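Local coordinates for protein alkaline phosphatase D (Bacillus subtilis, PDB 2YEQ) that hydrolyses phosphate esters as a phosphodiesterase and alkaline phosphatase, using an active site that contains iron and calcium, at residues D380-W385 with E504-S509. Sequence-based numbering, arbitrary orientation.
With FE (Fe (III) ion), chain B; CA (calcium ion), chain C; PO4 (phosphate ion), chain D; EDO (1,2-ethanediol), chain U.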
ATOM      1  N   ASP A 380      -1.498  -6.911  -2.157  1.00 19.34           N
ATOM      2  CA  ASP A 380      -2.416  -7.939  -1.598  1.00 18.10           C
ATOM      3  C   ASP A 380      -2.014  -9.386  -1.759  1.00 19.01           C
ATOM      4  O   ASP A 380      -2.167 -10.177  -0.821  1.00 20.65           O
ATOM      5  CB  ASP A 380      -3.875  -7.720  -2.057  1.00 18.35           C
ATOM      6  CG  ASP A 380      -4.862  -8.693  -1.367  1.00 19.85           C
ATOM      7  OD1 ASP A 380      -5.084  -8.575  -0.125  1.00 16.53           O
ATOM      8  OD2 ASP A 380      -5.362  -9.592  -2.089  1.00 20.40           O
ATOM      9  N   VAL A 381      -1.451  -9.743  -2.911  1.00 19.05           N
ATOM     10  CA  VAL A 381      -1.285 -11.148  -3.265  1.00 17.46           C
ATOM     11  C   VAL A 381       0.053 -11.749  -2.898  1.00 17.37           C
ATOM     12  O   VAL A 381       0.267 -12.934  -3.092  1.00 18.83           O
ATOM     13  CB  VAL A 381      -1.662 -11.421  -4.772  1.00 17.55           C
ATOM     14  CG1 VAL A 381      -3.068 -10.841  -5.079  1.00 16.46           C
ATOM     15  CG2 VAL A 381      -0.582 -10.891  -5.739  1.00 16.12           C
ATOM     16  N   HIS A 382       0.929 -10.950  -2.304  1.00 17.54           N
ATOM     17  CA  HIS A 382       2.184 -11.455  -1.708  1.00 16.74           C
ATOM     18  C   HIS A 382       3.112 -12.122  -2.748  1.00 16.97           C
ATOM     19  O   HIS A 382       3.828 -13.057  -2.451  1.00 16.64           O
ATOM     20  CB  HIS A 382       1.912 -12.419  -0.542  1.00 16.94           C
ATOM     21  CG  HIS A 382       1.082 -11.833   0.579  1.00 16.69           C
ATOM     22  ND1 HIS A 382       0.623 -12.611   1.621  1.00 16.38           N
ATOM     23  CD2 HIS A 382       0.645 -10.577   0.830  1.00 17.17           C
ATOM     24  CE1 HIS A 382      -0.070 -11.860   2.460  1.00 17.74           C
ATOM     25  NE2 HIS A 382      -0.078 -10.621   2.015  1.00 16.76           N
ATOM     26  N   ALA A 383       3.062 -11.628  -3.970  1.00 18.92           N
ATOM     27  CA  ALA A 383       3.915 -12.115  -5.059  1.00 18.25           C
ATOM     28  C   ALA A 383       3.829 -11.116  -6.189  1.00 18.53           C
ATOM     29  O   ALA A 383       2.901 -10.299  -6.282  1.00 18.20           O
ATOM     30  CB  ALA A 383       3.521 -13.536  -5.521  1.00 18.68           C
ATOM     31  N   SER A 384       4.859 -11.113  -7.020  1.00 17.88           N
ATOM     32  CA  SER A 384       4.918 -10.175  -8.117  1.00 17.96           C
ATOM     33  C   SER A 384       4.275 -10.768  -9.348  1.00 15.96           C
ATOM     34  O   SER A 384       4.533 -11.913  -9.687  1.00 17.31           O
ATOM     35  CB  SER A 384       6.386  -9.843  -8.446  1.00 17.89           C
ATOM     36  OG  SER A 384       6.959  -9.016  -7.465  1.00 18.83           O
ATOM     37  N   TRP A 385       3.479  -9.955 -10.026  1.00 18.70           N
ATOM     38  CA  TRP A 385       2.898 -10.296 -11.319  1.00 18.49           C
ATOM     39  C   TRP A 385       2.939  -9.060 -12.224  1.00 19.16           C
ATOM     40  O   TRP A 385       3.037  -7.935 -11.755  1.00 18.68           O
ATOM     41  CB  TRP A 385       1.428 -10.747 -11.182  1.00 19.06           C
ATOM     42  CG  TRP A 385       1.135 -11.870 -10.230  1.00 17.42           C
ATOM     43  CD1 TRP A 385       1.018 -11.779  -8.876  1.00 17.49           C
ATOM     44  CD2 TRP A 385       0.838 -13.234 -10.559  1.00 18.79           C
ATOM     45  NE1 TRP A 385       0.701 -12.996  -8.336  1.00 16.75           N
ATOM     46  CE2 TRP A 385       0.566 -13.909  -9.340  1.00 18.95           C
ATOM     47  CE3 TRP A 385       0.785 -13.959 -11.761  1.00 19.53           C
ATOM     48  CZ2 TRP A 385       0.266 -15.267  -9.278  1.00 18.00           C
ATOM     49  CZ3 TRP A 385       0.492 -15.318 -11.697  1.00 19.48           C
ATOM     50  CH2 TRP A 385       0.227 -15.956 -10.457  1.00 21.29           C
ATOM     51  N   GLU A 504      -3.807 -20.983  -3.256  1.00 34.20           N
ATOM     52  CA  GLU A 504      -4.747 -21.357  -2.178  1.00 33.29           C
ATOM     53  C   GLU A 504      -4.076 -21.324  -0.777  1.00 33.34           C
ATOM     54  O   GLU A 504      -4.757 -21.166   0.239  1.00 29.27           O
ATOM     55  CB  GLU A 504      -5.382 -22.736  -2.457  1.00 34.23           C
ATOM     56  CG  GLU A 504      -6.621 -23.104  -1.575  1.00 38.83           C
ATOM     57  CD  GLU A 504      -7.916 -22.324  -1.925  1.00 42.41           C
ATOM     58  OE1 GLU A 504      -8.091 -21.882  -3.078  1.00 43.70           O
ATOM     59  OE2 GLU A 504      -8.777 -22.167  -1.032  1.00 49.16           O
ATOM     60  N   ASP A 505      -2.754 -21.451  -0.715  1.00 34.82           N
ATOM     61  CA  ASP A 505      -2.060 -21.411   0.588  1.00 34.85           C
ATOM     62  C   ASP A 505      -2.259 -20.112   1.365  1.00 34.99           C
ATOM     63  O   ASP A 505      -2.373 -20.139   2.589  1.00 35.21           O
ATOM     64  CB  ASP A 505      -0.584 -21.716   0.436  1.00 35.89           C
ATOM     65  CG  ASP A 505      -0.337 -23.151   0.005  1.00 37.60           C
ATOM     66  OD1 ASP A 505      -1.108 -24.055   0.385  1.00 45.22           O
ATOM     67  OD2 ASP A 505       0.627 -23.391  -0.733  1.00 44.57           O
ATOM     68  N   ARG A 506      -2.352 -18.993   0.664  1.00 31.23           N
ATOM     69  CA  ARG A 506      -2.603 -17.720   1.315  1.00 32.73           C
ATOM     70  C   ARG A 506      -3.994 -17.721   2.025  1.00 35.63           C
ATOM     71  O   ARG A 506      -4.080 -17.349   3.192  1.00 35.28           O
ATOM     72  CB  ARG A 506      -2.457 -16.570   0.312  1.00 30.27           C
ATOM     73  CG  ARG A 506      -2.564 -15.172   0.916  1.00 29.56           C
ATOM     74  CD  ARG A 506      -2.127 -14.103  -0.057  1.00 28.64           C
ATOM     75  NE  ARG A 506      -2.887 -14.153  -1.309  1.00 26.77           N
ATOM     76  CZ  ARG A 506      -3.913 -13.376  -1.637  1.00 25.34           C
ATOM     77  NH1 ARG A 506      -4.359 -12.407  -0.826  1.00 26.06           N
ATOM     78  NH2 ARG A 506      -4.500 -13.552  -2.817  1.00 29.81           N
ATOM     79  N   PHE A 507      -5.055 -18.147   1.328  1.00 35.75           N
ATOM     80  CA  PHE A 507      -6.399 -18.278   1.923  1.00 32.49           C
ATOM     81  C   PHE A 507      -6.377 -19.299   3.074  1.00 31.39           C
ATOM     82  O   PHE A 507      -6.922 -19.055   4.146  1.00 32.77           O
ATOM     83  CB  PHE A 507      -7.431 -18.683   0.853  1.00 37.19           C
ATOM     84  CG  PHE A 507      -8.876 -18.711   1.349  1.00 42.32           C
ATOM     85  CD1 PHE A 507      -9.498 -17.548   1.809  1.00 46.34           C
ATOM     86  CD2 PHE A 507      -9.620 -19.892   1.315  1.00 47.95           C
ATOM     87  CE1 PHE A 507     -10.836 -17.567   2.259  1.00 48.60           C
ATOM     88  CE2 PHE A 507     -10.954 -19.921   1.755  1.00 49.63           C
ATOM     89  CZ  PHE A 507     -11.560 -18.762   2.231  1.00 47.72           C
ATOM     90  N   PHE A 508      -5.705 -20.419   2.867  1.00 30.87           N
ATOM     91  CA  PHE A 508      -5.640 -21.470   3.866  1.00 35.54           C
ATOM     92  C   PHE A 508      -4.922 -21.003   5.129  1.00 38.20           C
ATOM     93  O   PHE A 508      -5.350 -21.316   6.244  1.00 35.34           O
ATOM     94  CB  PHE A 508      -4.936 -22.701   3.309  1.00 39.88           C
ATOM     95  CG  PHE A 508      -4.855 -23.834   4.280  1.00 48.78           C
ATOM     96  CD1 PHE A 508      -6.002 -24.552   4.630  1.00 56.09           C
ATOM     97  CD2 PHE A 508      -3.642 -24.186   4.864  1.00 53.16           C
ATOM     98  CE1 PHE A 508      -5.939 -25.612   5.545  1.00 53.20           C
ATOM     99  CE2 PHE A 508      -3.570 -25.247   5.779  1.00 55.71           C
ATOM    100  CZ  PHE A 508      -4.725 -25.957   6.113  1.00 56.65           C
ATOM    101  N   SER A 509      -3.842 -20.252   4.941  1.00 32.07           N
ATOM    102  CA  SER A 509      -3.041 -19.794   6.055  1.00 35.84           C
ATOM    103  C   SER A 509      -3.780 -18.723   6.874  1.00 33.76           C
ATOM    104  O   SER A 509      -3.690 -18.721   8.104  1.00 35.39           O
ATOM    105  CB  SER A 509      -1.688 -19.291   5.559  1.00 38.05           C
ATOM    106  OG  SER A 509      -0.858 -19.014   6.655  1.00 47.90           O
TER
HETATM  107 FE    FE B1524      -1.045  -8.905   2.942  1.00 17.60          FE
HETATM  108 CA    CA C1525      -4.595  -7.521   1.929  1.00 18.38          CA
HETATM  109  P   PO4 D1527      -3.480 -10.462   2.542  1.00 18.96           P
HETATM  110  O1  PO4 D1527      -3.692 -11.762   1.859  1.00 19.09           O
HETATM  111  O2  PO4 D1527      -4.710  -9.649   2.818  1.00 16.91           O
HETATM  112  O3  PO4 D1527      -2.486 -10.574   3.680  1.00 19.66           O
HETATM  113  O4  PO4 D1527      -2.829  -9.469   1.534  1.00 18.75           O
HETATM  114  C1  EDO U 552       1.108 -17.545   3.273  1.00 57.40           C
HETATM  115  O1  EDO U 552       1.780 -17.670   4.548  1.00 56.17           O
HETATM  116  C2  EDO U 552       0.646 -16.106   3.035  1.00 46.11           C
HETATM  117  O2  EDO U 552       1.086 -15.573   1.768  1.00 44.75           O
HETATM  118  O   HOH W   1      -0.245 -15.870  -2.723  1.00 47.49           O
HETATM  119  O   HOH W   2      -2.841  -5.912   0.955  1.00 13.67           O
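Arg506 reaches from the C-terminal helix 504-520 to the metal-binding loop 380-383 and there touches Asp380, Val381 and His382, a worked example of how an arginine from a distant helix completes an anion site at a metal centre. Its CG is anti to the backbone N (chi1 -174°), and a bend at chi3 turns the guanidinium toward the phosphate. The close part of the contact lies on the loop side, where CA of Val381 sits 3.8 Å over the centre of the guanidinium plane. CD of Arg506 lies over one imidazole face of His382, 4.0 Å from the ring centroid, in a CH-pi contact. Arg506 NH1 gives a fairly straight hydrogen bond of 2.8 Å to phosphate O1 and a weak one of 3.2 Å to OD2 of Asp380, a salt bridge with the carboxylate at 90° to the guanidinium plane. Glu503 forms another with Arg506 NH2. Toward the helix the fit is looser: a water bridges O of Val381 and, weakly, NE of Arg506, while an ethanediol accepts the hydrogen bond of His382 ND1. With an alanine here, phosphate O1 and Asp380 OD2 would probably lose their charged partner. Phosphate and ethanediol probably come from the crystallisation liquor, but phosphate O4 bridges iron and calcium, consistent with Arg506 helping to hold a substrate phosphate.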